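Local coordinates for terminase large subunit (PDB 5M1P), which acts as an ATP-driven motor that moves viral DNA into empty capsids and, through the nuclease domain in this structure, cuts the viral genome, at residues A41-N46 and A78-L83; G60-L65 and M180-A185; L65-G70 and R173-I178. One frame throughout, in Å; residues are numbered along the deposited sequence.

Overall arrangement
From the N terminus, strand 37-42 is the first part used, and interaction 1 joins its end to helix 73-86. The loop it closes holds strands 49-56 and 61-69. Strand 61-69 then supplies the first segments of interactions 2 and 3, which share Leu65. Both partners lie far along the chain, on or just before helix 177-186. Interaction 3 falls within the longer loop of interaction 2. Interaction 1 crosses both: it starts before strand 61-69 and ends after it, ahead of helix 177-186. Together the contacts pack helix 73-86 and helix 177-186 on opposite faces of the central sheet. Interactions 1 and 3 meet at the calcium ion, where Asp42 and Asp177 are both ligands.

Interaction 1 (A41-N46 and A78-L83); sequences ADFGKN and ARLKAL. With CA (calcium ion), chain C.
With chi1 at -160°, the CG of Leu80 lies across from its main-chain nitrogen, which sends both methyls from the helix toward Ala41 and Phe43. Phe43 has its CG beside the backbone N (chi1 -70°), and this swings the far end of the ring to the leucine. The contact belongs to the RNase H-like core of the nuclease. Here helix 73-86 covers one face of the central sheet near the end of strand 37-42. Both methyls of Leu80 reach Ala41 CB, CD1 at 4.1 Å and CD2 at 4.2 Å. CD2 also meets the ring, 3.7 Å from Phe43 CZ. The phenylalanine and leucine side chains cross at about a right angle. Phe52 and Val92 on the adjoining strands also touch Leu80, so it sits in a buried apolar layer. The same short segment turns a polar side to the metal. Asp42 OD1 and the Phe43 carbonyl bind the calcium ion, with Asp48, Tyr49, Asp177 and a water completing the site. Phe43 therefore joins the metal site to the core: its ring packs on Leu80 while its backbone O lies 2.4 Å from the calcium.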
ATOM      1  N   ALA A  41      -0.941   4.505   2.075  1.00  8.31           N
ATOM      2  CA  ALA A  41      -2.067   4.275   2.963  1.00  8.73           C
ATOM      3  C   ALA A  41      -3.360   4.104   2.188  1.00  9.30           C
ATOM      4  O   ALA A  41      -3.821   5.027   1.501  1.00  8.70           O
ATOM      5  CB  ALA A  41      -2.177   5.409   3.957  1.00  8.71           C
ATOM      6  N   ASP A  42      -3.877   2.880   2.289  1.00 10.06           N
ATOM      7  CA  ASP A  42      -5.170   2.451   1.788  1.00 11.32           C
ATOM      8  C   ASP A  42      -6.018   2.285   3.046  1.00 11.63           C
ATOM      9  O   ASP A  42      -5.733   1.426   3.883  1.00 12.62           O
ATOM     10  CB  ASP A  42      -5.010   1.108   1.042  1.00 12.12           C
ATOM     11  CG  ASP A  42      -6.317   0.574   0.489  1.00 13.03           C
ATOM     12  OD1 ASP A  42      -7.074  -0.053   1.257  1.00 13.64           O
ATOM     13  OD2 ASP A  42      -6.575   0.740  -0.711  1.00 14.85           O
ATOM     14  N   PHE A  43      -7.023   3.135   3.211  1.00 11.53           N
ATOM     15  CA  PHE A  43      -7.823   3.131   4.436  1.00 12.09           C
ATOM     16  C   PHE A  43      -8.816   1.988   4.474  1.00 12.96           C
ATOM     17  O   PHE A  43      -9.120   1.382   3.449  1.00 13.34           O
ATOM     18  CB  PHE A  43      -8.512   4.485   4.631  1.00 11.87           C
ATOM     19  CG  PHE A  43      -7.547   5.568   4.968  1.00 11.72           C
ATOM     20  CD1 PHE A  43      -7.107   5.726   6.271  1.00 12.29           C
ATOM     21  CD2 PHE A  43      -7.002   6.363   3.971  1.00 11.94           C
ATOM     22  CE1 PHE A  43      -6.183   6.705   6.586  1.00 12.62           C
ATOM     23  CE2 PHE A  43      -6.076   7.342   4.280  1.00 12.61           C
ATOM     24  CZ  PHE A  43      -5.670   7.508   5.587  1.00 12.71           C
ATOM     25  N   GLY A  44      -9.260   1.675   5.686  1.00 13.29           N
ATOM     26  CA  GLY A  44     -10.340   0.739   5.943  1.00 13.92           C
ATOM     27  C   GLY A  44     -11.600   1.572   5.925  1.00 14.74           C
ATOM     28  O   GLY A  44     -12.026   2.097   6.954  1.00 14.27           O
ATOM     29  N   LYS A  45     -12.161   1.738   4.733  1.00 15.76           N
ATOM     30  CA  LYS A  45     -13.306   2.628   4.530  1.00 16.73           C
ATOM     31  C   LYS A  45     -14.531   2.125   5.288  1.00 17.22           C
ATOM     32  O   LYS A  45     -15.183   2.894   5.984  1.00 17.24           O
ATOM     33  CB  LYS A  45     -13.615   2.796   3.041  1.00 17.12           C
ATOM     34  N   ASN A  46     -14.833   0.835   5.154  1.00 17.99           N
ATOM     35  CA  ASN A  46     -15.894   0.192   5.938  1.00 19.07           C
ATOM     36  C   ASN A  46     -15.370  -1.125   6.548  1.00 18.96           C
ATOM     37  O   ASN A  46     -14.587  -1.065   7.493  1.00 19.58           O
ATOM     38  CB  ASN A  46     -17.172   0.038   5.102  1.00 20.48           C
ATOM     39  CG  ASN A  46     -18.327  -0.536   5.909  1.00 22.06           C
ATOM     40  OD1 ASN A  46     -18.629  -0.053   7.002  1.00 24.04           O
ATOM     41  ND2 ASN A  46     -18.959  -1.582   5.388  1.00 23.38           N
ATOM     42  N   ALA A  78      -4.671   7.379  13.974  1.00 10.10           N
ATOM     43  CA  ALA A  78      -3.696   7.306  15.079  1.00 10.11           C
ATOM     44  C   ALA A  78      -2.576   6.310  14.775  1.00 10.76           C
ATOM     45  O   ALA A  78      -1.414   6.564  15.107  1.00 10.75           O
ATOM     46  CB  ALA A  78      -4.381   6.924  16.389  1.00  9.91           C
ATOM     47  N   ARG A  79      -2.915   5.192  14.141  1.00 11.24           N
ATOM     48  CA  ARG A  79      -1.908   4.172  13.811  1.00 12.16           C
ATOM     49  C   ARG A  79      -0.976   4.707  12.730  1.00 11.59           C
ATOM     50  O   ARG A  79       0.251   4.502  12.778  1.00 11.13           O
ATOM     51  CB  ARG A  79      -2.567   2.858  13.371  1.00 13.55           C
ATOM     52  CG  ARG A  79      -3.387   2.156  14.447  1.00 15.52           C
ATOM     53  CD  ARG A  79      -2.601   1.624  15.629  1.00 18.03           C
ATOM     54  NE  ARG A  79      -3.469   0.881  16.552  1.00 19.87           N
ATOM     55  CZ  ARG A  79      -3.233   0.666  17.852  1.00 21.25           C
ATOM     56  NH1 ARG A  79      -4.115  -0.031  18.567  1.00 21.93           N
ATOM     57  NH2 ARG A  79      -2.146   1.150  18.461  1.00 22.16           N
ATOM     58  N   LEU A  80      -1.541   5.428  11.777  1.00 11.40           N
ATOM     59  CA  LEU A  80      -0.753   6.096  10.750  1.00 11.59           C
ATOM     60  C   LEU A  80       0.197   7.144  11.350  1.00 11.50           C
ATOM     61  O   LEU A  80       1.369   7.220  10.972  1.00 11.06           O
ATOM     62  CB  LEU A  80      -1.714   6.742   9.763  1.00 12.35           C
ATOM     63  CG  LEU A  80      -1.295   7.119   8.365  1.00 13.05           C
ATOM     64  CD1 LEU A  80      -0.513   6.019   7.667  1.00 12.82           C
ATOM     65  CD2 LEU A  80      -2.584   7.411   7.607  1.00 13.30           C
ATOM     66  N   LYS A  81      -0.312   7.934  12.295  1.00 11.03           N
ATOM     67  CA  LYS A  81       0.512   8.905  13.026  1.00 11.26           C
ATOM     68  C   LYS A  81       1.703   8.227  13.708  1.00 10.63           C
ATOM     69  O   LYS A  81       2.855   8.693  13.615  1.00 10.19           O
ATOM     70  CB  LYS A  81      -0.327   9.633  14.074  1.00 12.27           C
ATOM     71  CG  LYS A  81       0.410  10.695  14.867  1.00 13.53           C
ATOM     72  CD  LYS A  81      -0.572  11.441  15.757  1.00 14.91           C
ATOM     73  CE  LYS A  81       0.092  12.646  16.389  1.00 16.24           C
ATOM     74  NZ  LYS A  81       0.886  12.233  17.561  1.00 17.06           N
ATOM     75  N   ALA A  82       1.423   7.141  14.410  1.00 10.65           N
ATOM     76  CA  ALA A  82       2.476   6.421  15.116  1.00 10.23           C
ATOM     77  C   ALA A  82       3.525   5.866  14.155  1.00  9.86           C
ATOM     78  O   ALA A  82       4.716   6.022  14.399  1.00  9.99           O
ATOM     79  CB  ALA A  82       1.901   5.325  15.997  1.00 10.40           C
ATOM     80  N   LEU A  83       3.092   5.262  13.054  1.00  9.72           N
ATOM     81  CA  LEU A  83       4.028   4.759  12.032  1.00 10.16           C
ATOM     82  C   LEU A  83       4.877   5.861  11.447  1.00  9.85           C
ATOM     83  O   LEU A  83       6.075   5.704  11.260  1.00  9.58           O
ATOM     84  CB  LEU A  83       3.279   4.075  10.880  1.00 11.02           C
ATOM     85  CG  LEU A  83       2.830   2.648  11.119  1.00 11.77           C
ATOM     86  CD1 LEU A  83       1.858   2.215  10.036  1.00 12.18           C
ATOM     87  CD2 LEU A  83       4.035   1.710  11.173  1.00 11.85           C
TER
HETATM   88 CA    CA C 501      -9.093  -0.639   2.169  0.85 12.10          CA
HETATM   89  O   HOH W   1     -10.111  -0.147   0.133  1.00 18.07           O

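Interaction 2 (G60-L65 and M180-A185); sequences GAIACL and MSLALA
Ile62 is the first residue of 60-65 to meet the helix, and it does so through Leu182. Its CG1 stands anti to the carbonyl carbon (chi1 -64°), and the branch that continues to CD1 reaches across to the leucine. Ile62 CG1 and Ile62 CD1 are each 3.9 Å from Leu182 CD2, so one methyl rests on two carbons of the same branch. The two side chains cross at about a right angle. Next come Ala63 and Cys64, which both pair with Val54 of strand 49-56 and so make a classic beta bulge. The extra residue shifts the alternation of the strand. As a result Ile62 and Leu65, three residues apart, both point toward helix 177-186. Leu65 makes the lighter touch, with its CD1 4.3 Å from Leu182 CD2. Leu182 does not start out aimed at the strand, but its CD2 comes close enough to touch both strand residues. All three side chains are buried, and the contact is purely apolar. On the helix, the neighbouring polar group is also provided for: Ser181 OG is hydrogen-bonded to Gly40 O and Ser53 OG. This is strand-to-helix packing in the RNase H-like fold. Helix 177-186 lies against strands 61-69, 49-56 and 37-42 here, and its Met180 and Ala183 touch helix 122-137.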
ATOM      1  N   GLY A  60      14.416   1.197  -1.410  1.00 11.12           N
ATOM      2  CA  GLY A  60      13.310   0.597  -2.155  1.00 11.49           C
ATOM      3  C   GLY A  60      12.688  -0.600  -1.458  1.00 11.19           C
ATOM      4  O   GLY A  60      11.938  -1.344  -2.092  1.00 12.28           O
ATOM      5  N   ALA A  61      12.972  -0.790  -0.165  1.00 10.56           N
ATOM      6  CA  ALA A  61      12.435  -1.908   0.602  1.00 10.56           C
ATOM      7  C   ALA A  61      11.360  -1.470   1.580  1.00  9.94           C
ATOM      8  O   ALA A  61      11.475  -0.435   2.230  1.00  9.77           O
ATOM      9  CB  ALA A  61      13.550  -2.625   1.342  1.00 10.76           C
ATOM     10  N   ILE A  62      10.308  -2.274   1.680  1.00  9.74           N
ATOM     11  CA  ILE A  62       9.308  -2.094   2.709  1.00  9.82           C
ATOM     12  C   ILE A  62       9.947  -2.425   4.058  1.00  9.69           C
ATOM     13  O   ILE A  62      10.524  -3.508   4.246  1.00 11.14           O
ATOM     14  CB  ILE A  62       8.070  -2.985   2.460  1.00  9.95           C
ATOM     15  CG1 ILE A  62       7.360  -2.580   1.161  1.00 10.17           C
ATOM     16  CG2 ILE A  62       7.128  -2.972   3.655  1.00 10.32           C
ATOM     17  CD1 ILE A  62       6.830  -1.162   1.143  1.00 10.00           C
ATOM     18  N   ALA A  63       9.882  -1.466   4.975  1.00  9.28           N
ATOM     19  CA  ALA A  63      10.423  -1.616   6.329  1.00  9.22           C
ATOM     20  C   ALA A  63       9.383  -2.149   7.300  1.00  8.98           C
ATOM     21  O   ALA A  63       9.724  -2.811   8.281  1.00  9.08           O
ATOM     22  CB  ALA A  63      10.949  -0.280   6.826  1.00  9.46           C
ATOM     23  N   CYS A  64       8.102  -1.845   7.052  1.00  8.77           N
ATOM     24  CA  CYS A  64       7.029  -2.214   7.961  1.00  9.46           C
ATOM     25  C   CYS A  64       5.726  -2.173   7.183  1.00  9.21           C
ATOM     26  O   CYS A  64       5.553  -1.293   6.331  1.00  8.63           O
ATOM     27  CB  CYS A  64       6.986  -1.209   9.113  1.00  9.97           C
ATOM     28  SG  CYS A  64       5.794  -1.624  10.392  1.00 11.73           S
ATOM     29  N   LEU A  65       4.839  -3.121   7.446  1.00  9.36           N
ATOM     30  CA  LEU A  65       3.510  -3.103   6.849  1.00  9.55           C
ATOM     31  C   LEU A  65       2.498  -3.377   7.939  1.00  9.58           C
ATOM     32  O   LEU A  65       2.617  -4.372   8.636  1.00  9.90           O
ATOM     33  CB  LEU A  65       3.430  -4.155   5.744  1.00  9.91           C
ATOM     34  CG  LEU A  65       2.103  -4.138   4.964  1.00 10.42           C
ATOM     35  CD1 LEU A  65       2.369  -4.438   3.497  1.00 10.82           C
ATOM     36  CD2 LEU A  65       1.070  -5.092   5.534  1.00 10.58           C
ATOM     37  N   MET A 180      -2.828  -2.040  -3.373  1.00  8.37           N
ATOM     38  CA  MET A 180      -2.959  -0.608  -3.517  1.00  8.89           C
ATOM     39  C   MET A 180      -2.050   0.165  -2.564  1.00  8.44           C
ATOM     40  O   MET A 180      -1.443   1.148  -2.975  1.00  8.12           O
ATOM     41  CB  MET A 180      -4.425  -0.180  -3.367  1.00  9.95           C
ATOM     42  CG  MET A 180      -5.324  -0.653  -4.510  1.00 11.13           C
ATOM     43  SD  MET A 180      -4.674  -0.378  -6.169  1.00 13.53           S
ATOM     44  CE  MET A 180      -4.338   1.378  -6.165  1.00 13.36           C
ATOM     45  N   SER A 181      -1.942  -0.286  -1.317  1.00  8.27           N
ATOM     46  CA  SER A 181      -1.030   0.339  -0.360  1.00  8.15           C
ATOM     47  C   SER A 181       0.415   0.295  -0.861  1.00  7.91           C
ATOM     48  O   SER A 181       1.124   1.295  -0.813  1.00  7.68           O
ATOM     49  CB  SER A 181      -1.167  -0.341   0.998  1.00  8.32           C
ATOM     50  OG  SER A 181      -0.211   0.161   1.916  1.00  8.83           O
ATOM     51  N   LEU A 182       0.829  -0.859  -1.357  1.00  7.86           N
ATOM     52  CA  LEU A 182       2.168  -0.988  -1.938  1.00  7.81           C
ATOM     53  C   LEU A 182       2.361  -0.073  -3.145  1.00  7.93           C
ATOM     54  O   LEU A 182       3.398   0.562  -3.281  1.00  8.12           O
ATOM     55  CB  LEU A 182       2.463  -2.440  -2.327  1.00  7.97           C
ATOM     56  CG  LEU A 182       2.611  -3.427  -1.178  1.00  8.14           C
ATOM     57  CD1 LEU A 182       2.634  -4.832  -1.750  1.00  8.20           C
ATOM     58  CD2 LEU A 182       3.843  -3.165  -0.321  1.00  8.29           C
ATOM     59  N   ALA A 183       1.355   0.006  -4.009  1.00  7.77           N
ATOM     60  CA  ALA A 183       1.444   0.863  -5.188  1.00  8.00           C
ATOM     61  C   ALA A 183       1.532   2.348  -4.801  1.00  8.05           C
ATOM     62  O   ALA A 183       2.296   3.107  -5.398  1.00  8.44           O
ATOM     63  CB  ALA A 183       0.257   0.625  -6.105  1.00  8.12           C
ATOM     64  N   LEU A 184       0.765   2.749  -3.790  1.00  8.13           N
ATOM     65  CA  LEU A 184       0.832   4.117  -3.260  1.00  8.18           C
ATOM     66  C   LEU A 184       2.226   4.437  -2.735  1.00  8.19           C
ATOM     67  O   LEU A 184       2.756   5.499  -3.036  1.00  8.65           O
ATOM     68  CB  LEU A 184      -0.212   4.326  -2.177  1.00  8.29           C
ATOM     69  CG  LEU A 184      -1.656   4.388  -2.705  1.00  8.19           C
ATOM     70  CD1 LEU A 184      -2.631   4.130  -1.580  1.00  8.48           C
ATOM     71  CD2 LEU A 184      -1.959   5.722  -3.382  1.00  8.46           C
ATOM     72  N   ALA A 185       2.829   3.511  -1.993  1.00  8.01           N
ATOM     73  CA  ALA A 185       4.195   3.709  -1.492  1.00  8.19           C
ATOM     74  C   ALA A 185       5.189   3.846  -2.627  1.00  8.25           C
ATOM     75  O   ALA A 185       5.951   4.820  -2.699  1.00  8.60           O
ATOM     76  CB  ALA A 185       4.591   2.571  -0.572  1.00  8.33           C
TER

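Interaction 3 (L65-G70 and R173-I178); sequences LERMNG and RGHDDI. With CA (calcium ion), chain C.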
ATOM      1  N   LEU A  65       4.839  -3.121   7.446  1.00  9.36           N
ATOM      2  CA  LEU A  65       3.510  -3.103   6.849  1.00  9.55           C
ATOM      3  C   LEU A  65       2.498  -3.377   7.939  1.00  9.58           C
ATOM      4  O   LEU A  65       2.617  -4.372   8.636  1.00  9.90           O
ATOM      5  CB  LEU A  65       3.430  -4.155   5.744  1.00  9.91           C
ATOM      6  CG  LEU A  65       2.103  -4.138   4.964  1.00 10.42           C
ATOM      7  CD1 LEU A  65       2.369  -4.438   3.497  1.00 10.82           C
ATOM      8  CD2 LEU A  65       1.070  -5.092   5.534  1.00 10.58           C
ATOM      9  N   GLU A  66       1.522  -2.486   8.100  1.00  9.16           N
ATOM     10  CA  GLU A  66       0.483  -2.645   9.108  1.00  9.87           C
ATOM     11  C   GLU A  66      -0.830  -2.860   8.395  1.00  9.68           C
ATOM     12  O   GLU A  66      -1.141  -2.140   7.445  1.00 10.46           O
ATOM     13  CB  GLU A  66       0.410  -1.421  10.026  1.00 10.41           C
ATOM     14  CG  GLU A  66      -0.570  -1.601  11.177  1.00 11.37           C
ATOM     15  CD  GLU A  66      -0.354  -0.637  12.324  1.00 12.25           C
ATOM     16  OE1 GLU A  66       0.389   0.346  12.168  1.00 14.05           O
ATOM     17  OE2 GLU A  66      -0.926  -0.888  13.408  1.00 14.11           O
ATOM     18  N   ARG A  67      -1.570  -3.867   8.845  1.00  9.88           N
ATOM     19  CA  ARG A  67      -2.819  -4.242   8.205  1.00 10.31           C
ATOM     20  C   ARG A  67      -3.836  -4.654   9.252  1.00 10.97           C
ATOM     21  O   ARG A  67      -3.532  -5.419  10.160  1.00 11.53           O
ATOM     22  CB  ARG A  67      -2.572  -5.399   7.242  1.00 10.36           C
ATOM     23  CG  ARG A  67      -3.828  -5.947   6.573  1.00 10.49           C
ATOM     24  CD  ARG A  67      -3.447  -6.743   5.343  1.00 10.53           C
ATOM     25  NE  ARG A  67      -4.561  -7.308   4.575  1.00 10.82           N
ATOM     26  CZ  ARG A  67      -5.124  -8.503   4.775  1.00 11.04           C
ATOM     27  NH1 ARG A  67      -4.756  -9.295   5.785  1.00 11.62           N
ATOM     28  NH2 ARG A  67      -6.081  -8.909   3.946  1.00 11.14           N
ATOM     29  N   MET A  68      -5.050  -4.142   9.139  1.00 11.61           N
ATOM     30  CA  MET A  68      -6.133  -4.660   9.970  1.00 13.29           C
ATOM     31  C   MET A  68      -7.451  -4.344   9.307  1.00 12.64           C
ATOM     32  O   MET A  68      -7.492  -3.658   8.303  1.00 12.48           O
ATOM     33  CB  MET A  68      -6.076  -4.102  11.397  1.00 15.54           C
ATOM     34  CG  MET A  68      -6.238  -2.598  11.510  1.00 16.98           C
ATOM     35  SD  MET A  68      -4.908  -1.625  10.786  1.00 20.50           S
ATOM     36  CE  MET A  68      -5.462   0.006  11.295  1.00 19.48           C
ATOM     37  N   ASN A  69      -8.523  -4.895   9.839  1.00 12.98           N
ATOM     38  CA  ASN A  69      -9.852  -4.457   9.457  1.00 13.60           C
ATOM     39  C   ASN A  69     -10.673  -4.248  10.705  1.00 13.49           C
ATOM     40  O   ASN A  69     -10.361  -4.750  11.780  1.00 14.59           O
ATOM     41  CB  ASN A  69     -10.528  -5.400   8.445  1.00 14.46           C
ATOM     42  CG  ASN A  69     -11.148  -6.631   9.082  1.00 15.39           C
ATOM     43  OD1 ASN A  69     -10.619  -7.176  10.052  1.00 16.84           O
ATOM     44  ND2 ASN A  69     -12.278  -7.084   8.530  1.00 16.64           N
ATOM     45  N   GLY A  70     -11.721  -3.461  10.537  1.00 13.94           N
ATOM     46  CA  GLY A  70     -12.576  -3.094  11.639  1.00 14.33           C
ATOM     47  C   GLY A  70     -12.015  -2.082  12.618  1.00 14.06           C
ATOM     48  O   GLY A  70     -12.651  -1.829  13.633  1.00 16.27           O
ATOM     49  N   ARG A 173     -13.532 -13.146  -5.609  1.00 10.73           N
ATOM     50  CA  ARG A 173     -14.124 -12.162  -4.703  1.00 11.15           C
ATOM     51  C   ARG A 173     -13.088 -11.634  -3.697  1.00 10.57           C
ATOM     52  O   ARG A 173     -13.393 -11.356  -2.536  1.00 10.69           O
ATOM     53  CB  ARG A 173     -15.379 -12.742  -4.038  1.00 12.01           C
ATOM     54  CG  ARG A 173     -16.452 -13.084  -5.068  1.00 13.21           C
ATOM     55  CD  ARG A 173     -17.762 -13.539  -4.448  1.00 14.34           C
ATOM     56  NE  ARG A 173     -18.731 -13.938  -5.477  1.00 15.76           N
ATOM     57  CZ  ARG A 173     -19.517 -13.114  -6.174  1.00 17.04           C
ATOM     58  NH1 ARG A 173     -19.494 -11.793  -5.979  1.00 17.14           N
ATOM     59  NH2 ARG A 173     -20.347 -13.629  -7.083  1.00 17.50           N
ATOM     60  N   GLY A 174     -11.862 -11.442  -4.182  1.00 10.09           N
ATOM     61  CA  GLY A 174     -10.739 -11.072  -3.331  1.00  9.97           C
ATOM     62  C   GLY A 174     -10.590  -9.595  -3.061  1.00  9.69           C
ATOM     63  O   GLY A 174     -11.412  -8.762  -3.473  1.00  9.66           O
ATOM     64  N   HIS A 175      -9.512  -9.300  -2.345  1.00  9.73           N
ATOM     65  CA  HIS A 175      -9.211  -7.972  -1.849  1.00  9.99           C
ATOM     66  C   HIS A 175      -7.997  -7.421  -2.572  1.00  9.87           C
ATOM     67  O   HIS A 175      -7.186  -8.185  -3.115  1.00 10.22           O
ATOM     68  CB  HIS A 175      -8.898  -8.008  -0.349  1.00 10.32           C
ATOM     69  CG  HIS A 175      -9.815  -8.867   0.457  1.00 11.11           C
ATOM     70  ND1 HIS A 175     -11.184  -8.706   0.462  1.00 11.90           N
ATOM     71  CD2 HIS A 175      -9.554  -9.895   1.294  1.00 12.11           C
ATOM     72  CE1 HIS A 175     -11.725  -9.604   1.264  1.00 12.51           C
ATOM     73  NE2 HIS A 175     -10.757 -10.334   1.784  1.00 12.91           N
ATOM     74  N   ASP A 176      -7.834  -6.098  -2.537  1.00  9.93           N
ATOM     75  CA  ASP A 176      -6.651  -5.469  -3.135  1.00 10.36           C
ATOM     76  C   ASP A 176      -6.026  -4.381  -2.264  1.00  9.34           C
ATOM     77  O   ASP A 176      -5.229  -3.597  -2.771  1.00  9.86           O
ATOM     78  CB  ASP A 176      -6.972  -4.926  -4.537  1.00 11.58           C
ATOM     79  CG  ASP A 176      -7.947  -3.768  -4.514  1.00 12.54           C
ATOM     80  OD1 ASP A 176      -8.366  -3.344  -3.426  1.00 13.90           O
ATOM     81  OD2 ASP A 176      -8.291  -3.278  -5.614  1.00 14.67           O
ATOM     82  N   ASP A 177      -6.339  -4.366  -0.968  1.00  9.09           N
ATOM     83  CA  ASP A 177      -5.882  -3.271  -0.098  1.00  9.23           C
ATOM     84  C   ASP A 177      -4.363  -3.272   0.030  1.00  8.56           C
ATOM     85  O   ASP A 177      -3.748  -2.213   0.128  1.00  8.33           O
ATOM     86  CB  ASP A 177      -6.484  -3.362   1.307  1.00  9.72           C
ATOM     87  CG  ASP A 177      -7.936  -3.740   1.296  1.00 10.08           C
ATOM     88  OD1 ASP A 177      -8.225  -4.955   1.352  1.00 10.29           O
ATOM     89  OD2 ASP A 177      -8.793  -2.839   1.216  1.00 11.75           O
ATOM     90  N   ILE A 178      -3.772  -4.466   0.068  1.00  8.02           N
ATOM     91  CA  ILE A 178      -2.311  -4.581   0.162  1.00  7.98           C
ATOM     92  C   ILE A 178      -1.672  -4.113  -1.147  1.00  7.62           C
ATOM     93  O   ILE A 178      -0.715  -3.336  -1.157  1.00  7.84           O
ATOM     94  CB  ILE A 178      -1.846  -6.016   0.466  1.00  7.95           C
ATOM     95  CG1 ILE A 178      -2.407  -6.506   1.809  1.00  7.81           C
ATOM     96  CG2 ILE A 178      -0.314  -6.109   0.440  1.00  8.21           C
ATOM     97  CD1 ILE A 178      -2.242  -7.990   2.032  1.00  7.91           C
TER
HETATM   98 CA    CA C 501      -9.093  -0.639   2.169  0.85 12.10          CA
HETATM   99  O   HOH W   2      -6.103  -6.730   2.027  1.00 10.67           O
HETATM  100  O   HOH W   1     -10.111  -0.147   0.133  1.00 18.07           O
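Arg67 and Ile178 mark the closest backbone approach, with CA atoms 8.1 Å apart. Residues 65-68 are extended strand, whereas 173-176 form a loop that leads into helix 177-186. Asp176 stands at the N-cap position but makes no capping bond with its side chain. Arg67 holds its chain extended from CG to NE, and this lays it across Ile178 at about a right angle. The CD1 of Ile178 sits over one face of the guanidinium, 3.5 Å from Arg67 NE. The same isoleucine uses its other branch on Leu65, with Ile178 CG2 4.4 Å from Leu65 CD1. At the guanidinium edge, near its plane, His175 CD2 lies 4.5 Å from Arg67 NH2. In this RNase H-like nuclease the start of helix 177-186 carries a metal ligand, and Arg67 is tied to it through water. The water lies in the guanidinium plane, accepts from Arg67 NH2 at 2.9 Å and donates to Asp177 OD1 at 2.8 Å. The second Asp177 oxygen, OD2, binds the calcium ion at 2.4 Å. Tyr49, whose carbonyl also binds the metal, makes a cation-pi contact with Arg67 and an edge-to-face ring contact with His175.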